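PDB 3KOS: HTH-type transcriptional activator AmpR from Citrobacter freundii, which regulates transcription of the beta-lactamase gene ampC as a DNA-binding LysR-family factor, represented in this structure by its effector-binding domain. Local coordinates for residues 111-122 and 172-180. Residues are numbered along the deposited sequence; the frame is centred on the assembly and turned at random.
Sequences RRDEWALWMQTV and PFLTQIDLG. Unlike the reference sequence in segment 111-122: Thr121 (reference Ala), Val122 (reference Ala).
Ile177 and Leu179, two positions apart on the loop 172-180, both reach helix 114-121 and form the apolar centre. The two branches of Ile177 between them span about two turns of the helix, from Glu114 through Trp118 to Thr121. Ile177 CD1 lies 3.8 Å from the backbone oxygen Glu114 O, while Ile177 CG2 meets Trp118 CD1 and the flank of Thr121. Chi1 of 58° turns CG1 between the backbone N and the carbonyl carbon, and the extended chain beyond it takes CD1 to the helix backbone. Leu179 forks: CD1 packs on Glu114 CG, and Leu179 CD2 comes within 3.7 Å of Leu117 CD1. Trp118 carries the contact onward, its side chain crossing that of Ile177 at about a right angle. Trp118 CH2 and Phe173 CD2 are 3.7 Å apart, the two aromatic planes inclined at 41°. Beside them, Thr175 CG2 fits against Val122 CG1 and Thr121 CG2.

The indole also makes the direct polar link. Trp118 NE1 donates to Thr175 O over 2.9 Å, nearly straight at 173°; the oxygen sits in the indole plane, but the donor approaches it from above the carbonyl plane. Ser84 of strand 73-86 gives Thr175 O a second hydrogen bond. At the other end, Leu179 CD2 lies over one face of the Arg111 guanidinium, offset toward its rim. Arg111 NE binds Asp113 OD1 at 2.7 Å on its syn lone pair, within the guanidinium plane, and this salt bridge helps fix the group's rotation. A water accepts from Arg111 NH1 and donates to Leu179 O.

The contact thus ties helix 114-121 to the run leading into strand 181-187 within the LysR substrate-binding domain. It is largely apolar, crossed by one short, straight bond that satisfies the indole N-H and by a water bridge at the Arg111 end.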
loop_
_atom_site.group_PDB
_atom_site.type_symbol
_atom_site.label_atom_id
_atom_site.label_comp_id
_atom_site.label_asym_id
_atom_site.label_seq_id
_atom_site.Cartn_x
_atom_site.Cartn_y
_atom_site.Cartn_z
ATOM N N ARG A 111 11.208 -4.132 9.065
ATOM C CA ARG A 111 12.326 -4.956 9.528
ATOM C C ARG A 111 13.670 -4.243 9.381
ATOM O O ARG A 111 14.168 -4.021 8.267
ATOM C CB ARG A 111 12.367 -6.292 8.801
ATOM C CG ARG A 111 13.667 -7.027 9.038
ATOM C CD ARG A 111 13.426 -8.499 9.207
ATOM N NE ARG A 111 14.626 -9.180 9.682
ATOM C CZ ARG A 111 14.695 -10.492 9.854
ATOM N NH1 ARG A 111 13.630 -11.232 9.584
ATOM N NH2 ARG A 111 15.817 -11.057 10.288
ATOM N N ARG A 112 14.276 -3.931 10.521
ATOM C CA ARG A 112 15.410 -3.008 10.570
ATOM C C ARG A 112 16.704 -3.486 9.907
ATOM O O ARG A 112 17.547 -2.669 9.535
ATOM C CB ARG A 112 15.692 -2.602 12.021
ATOM N N ASP A 113 16.878 -4.792 9.754
ATOM C CA ASP A 113 18.170 -5.289 9.295
ATOM C C ASP A 113 18.174 -5.877 7.880
ATOM O O ASP A 113 19.122 -6.565 7.503
ATOM C CB ASP A 113 18.741 -6.302 10.297
ATOM C CG ASP A 113 17.843 -7.520 10.477
ATOM O OD1 ASP A 113 16.779 -7.585 9.824
ATOM O OD2 ASP A 113 18.203 -8.415 11.274
ATOM N N GLU A 114 17.132 -5.615 7.096
ATOM C CA GLU A 114 17.071 -6.156 5.734
ATOM C C GLU A 114 18.297 -5.779 4.899
ATOM O O GLU A 114 18.885 -6.625 4.215
ATOM C CB GLU A 114 15.803 -5.681 5.022
ATOM C CG GLU A 114 14.527 -6.306 5.558
ATOM C CD GLU A 114 13.281 -5.666 4.974
ATOM O OE1 GLU A 114 13.355 -4.506 4.519
ATOM O OE2 GLU A 114 12.224 -6.325 4.981
ATOM N N TRP A 115 18.673 -4.506 4.940
ATOM C CA TRP A 115 19.828 -4.051 4.170
ATOM C C TRP A 115 21.143 -4.587 4.738
ATOM O O TRP A 115 22.026 -4.986 3.987
ATOM C CB TRP A 115 19.844 -2.523 4.039
ATOM C CG TRP A 115 18.969 -2.071 2.914
ATOM C CD1 TRP A 115 17.766 -1.425 3.007
ATOM C CD2 TRP A 115 19.211 -2.276 1.517
ATOM N NE1 TRP A 115 17.250 -1.208 1.744
ATOM C CE2 TRP A 115 18.121 -1.719 0.816
ATOM C CE3 TRP A 115 20.243 -2.880 0.794
ATOM C CZ2 TRP A 115 18.043 -1.737 -0.577
ATOM C CZ3 TRP A 115 20.171 -2.899 -0.587
ATOM C CH2 TRP A 115 19.072 -2.331 -1.262
ATOM N N ALA A 116 21.259 -4.610 6.061
ATOM C CA ALA A 116 22.440 -5.181 6.695
ATOM C C ALA A 116 22.613 -6.630 6.245
ATOM O O ALA A 116 23.717 -7.059 5.912
ATOM C CB ALA A 116 22.325 -5.101 8.212
ATOM N N LEU A 117 21.515 -7.374 6.211
ATOM C CA LEU A 117 21.572 -8.784 5.844
ATOM C C LEU A 117 21.900 -8.995 4.370
ATOM O O LEU A 117 22.692 -9.871 4.036
ATOM C CB LEU A 117 20.277 -9.506 6.227
ATOM C CG LEU A 117 20.046 -9.562 7.743
ATOM C CD1 LEU A 117 18.624 -9.976 8.081
ATOM C CD2 LEU A 117 21.056 -10.496 8.411
ATOM N N TRP A 118 21.304 -8.205 3.479
ATOM C CA TRP A 118 21.624 -8.368 2.061
ATOM C C TRP A 118 23.085 -8.020 1.769
ATOM O O TRP A 118 23.780 -8.764 1.072
ATOM C CB TRP A 118 20.685 -7.555 1.154
ATOM C CG TRP A 118 20.843 -7.922 -0.277
ATOM C CD1 TRP A 118 20.219 -8.947 -0.938
ATOM C CD2 TRP A 118 21.703 -7.298 -1.227
ATOM N NE1 TRP A 118 20.634 -8.988 -2.243
ATOM C CE2 TRP A 118 21.552 -7.990 -2.445
ATOM C CE3 TRP A 118 22.590 -6.215 -1.170
ATOM C CZ2 TRP A 118 22.250 -7.633 -3.593
ATOM C CZ3 TRP A 118 23.283 -5.866 -2.311
ATOM C CH2 TRP A 118 23.111 -6.571 -3.503
HETATM N N MSE A 119 23.537 -6.876 2.284
HETATM C CA MSE A 119 24.928 -6.464 2.129
HETATM C C MSE A 119 25.865 -7.546 2.666
HETATM O O MSE A 119 26.827 -7.920 2.008
HETATM C CB MSE A 119 25.189 -5.141 2.859
HETATM C CG MSE A 119 24.529 -3.931 2.204
HETATM SE SE MSE A 119 25.209 -3.648 0.387
HETATM C CE MSE A 119 24.146 -2.070 -0.121
ATOM N N GLN A 120 25.580 -8.024 3.872
ATOM C CA GLN A 120 26.390 -9.068 4.501
ATOM C C GLN A 120 26.500 -10.297 3.587
ATOM O O GLN A 120 27.584 -10.854 3.407
ATOM C CB GLN A 120 25.783 -9.443 5.856
ATOM C CG GLN A 120 26.475 -10.584 6.584
ATOM C CD GLN A 120 25.804 -10.943 7.907
ATOM O OE1 GLN A 120 24.702 -11.499 7.937
ATOM N NE2 GLN A 120 26.479 -10.639 9.008
ATOM N N THR A 121 25.378 -10.691 2.986
ATOM C CA THR A 121 25.326 -11.852 2.095
ATOM C C THR A 121 26.194 -11.695 0.855
ATOM O O THR A 121 26.776 -12.670 0.372
ATOM C CB THR A 121 23.867 -12.150 1.667
ATOM O OG1 THR A 121 23.096 -12.476 2.828
ATOM C CG2 THR A 121 23.799 -13.297 0.678
ATOM N N VAL A 122 26.287 -10.477 0.333
ATOM C CA VAL A 122 27.102 -10.250 -0.858
ATOM C C VAL A 122 28.515 -9.788 -0.502
ATOM O O VAL A 122 29.294 -9.441 -1.380
ATOM C CB VAL A 122 26.460 -9.248 -1.856
ATOM C CG1 VAL A 122 25.149 -9.793 -2.387
ATOM C CG2 VAL A 122 26.263 -7.872 -1.213
ATOM N N PRO A 172 19.062 -5.037 -10.173
ATOM C CA PRO A 172 20.450 -4.958 -10.649
ATOM C C PRO A 172 21.305 -6.175 -10.297
ATOM O O PRO A 172 22.287 -6.435 -10.996
ATOM C CB PRO A 172 20.991 -3.706 -9.957
ATOM C CG PRO A 172 20.078 -3.496 -8.768
ATOM C CD PRO A 172 18.732 -3.951 -9.234
ATOM N N PHE A 173 20.953 -6.902 -9.241
ATOM C CA PHE A 173 21.778 -8.025 -8.795
ATOM C C PHE A 173 21.002 -9.324 -8.637
ATOM O O PHE A 173 19.831 -9.316 -8.287
ATOM C CB PHE A 173 22.493 -7.671 -7.493
ATOM C CG PHE A 173 23.349 -6.456 -7.610
ATOM C CD1 PHE A 173 24.520 -6.497 -8.359
ATOM C CD2 PHE A 173 22.974 -5.262 -7.013
ATOM C CE1 PHE A 173 25.308 -5.371 -8.497
ATOM C CE2 PHE A 173 23.757 -4.143 -7.145
ATOM C CZ PHE A 173 24.927 -4.194 -7.891
ATOM N N LEU A 174 21.678 -10.439 -8.891
ATOM C CA LEU A 174 21.046 -11.749 -8.861
ATOM C C LEU A 174 20.784 -12.243 -7.443
ATOM O O LEU A 174 19.845 -13.003 -7.214
ATOM C CB LEU A 174 21.917 -12.766 -9.595
ATOM C CG LEU A 174 22.011 -12.562 -11.103
ATOM C CD1 LEU A 174 22.903 -13.630 -11.737
ATOM C CD2 LEU A 174 20.618 -12.584 -11.716
ATOM N N THR A 175 21.627 -11.830 -6.502
ATOM C CA THR A 175 21.574 -12.369 -5.146
ATOM C C THR A 175 20.293 -12.001 -4.414
ATOM O O THR A 175 19.894 -10.840 -4.384
ATOM C CB THR A 175 22.785 -11.926 -4.294
ATOM O OG1 THR A 175 23.992 -12.403 -4.896
ATOM C CG2 THR A 175 22.676 -12.489 -2.881
ATOM N N GLN A 176 19.657 -13.011 -3.826
ATOM C CA GLN A 176 18.416 -12.816 -3.089
ATOM C C GLN A 176 18.541 -13.379 -1.677
ATOM O O GLN A 176 19.291 -14.327 -1.452
ATOM C CB GLN A 176 17.282 -13.548 -3.788
ATOM C CG GLN A 176 17.086 -13.192 -5.235
ATOM C CD GLN A 176 16.024 -14.048 -5.868
ATOM O OE1 GLN A 176 14.980 -13.551 -6.291
ATOM N NE2 GLN A 176 16.271 -15.353 -5.917
ATOM N N ILE A 177 17.792 -12.814 -0.733
ATOM C CA ILE A 177 17.763 -13.338 0.633
ATOM C C ILE A 177 16.341 -13.737 1.034
ATOM O O ILE A 177 15.367 -13.234 0.475
ATOM C CB ILE A 177 18.331 -12.335 1.660
ATOM C CG1 ILE A 177 17.562 -11.011 1.617
ATOM C CG2 ILE A 177 19.821 -12.090 1.412
ATOM C CD1 ILE A 177 17.964 -10.018 2.708
ATOM N N ASP A 178 16.236 -14.640 2.007
ATOM C CA ASP A 178 14.950 -15.114 2.508
ATOM C C ASP A 178 14.768 -14.655 3.945
ATOM O O ASP A 178 15.462 -15.128 4.844
ATOM C CB ASP A 178 14.905 -16.645 2.428
ATOM C CG ASP A 178 13.605 -17.240 2.958
ATOM O OD1 ASP A 178 12.774 -16.519 3.551
ATOM O OD2 ASP A 178 13.414 -18.462 2.781
ATOM N N LEU A 179 13.856 -13.710 4.156
ATOM C CA LEU A 179 13.532 -13.249 5.496
ATOM C C LEU A 179 12.071 -13.555 5.817
ATOM O O LEU A 179 11.496 -12.990 6.748
ATOM C CB LEU A 179 13.801 -11.747 5.632
ATOM C CG LEU A 179 15.257 -11.344 5.382
ATOM C CD1 LEU A 179 15.456 -9.837 5.555
ATOM C CD2 LEU A 179 16.177 -12.122 6.310
ATOM N N GLY A 180 11.481 -14.457 5.039
ATOM C CA GLY A 180 10.086 -14.822 5.214
ATOM C C GLY A 180 9.459 -15.292 3.914
ATOM O O GLY A 180 10.045 -15.130 2.840
HETATM O O HOH W 1 11.374 -10.324 7.854
#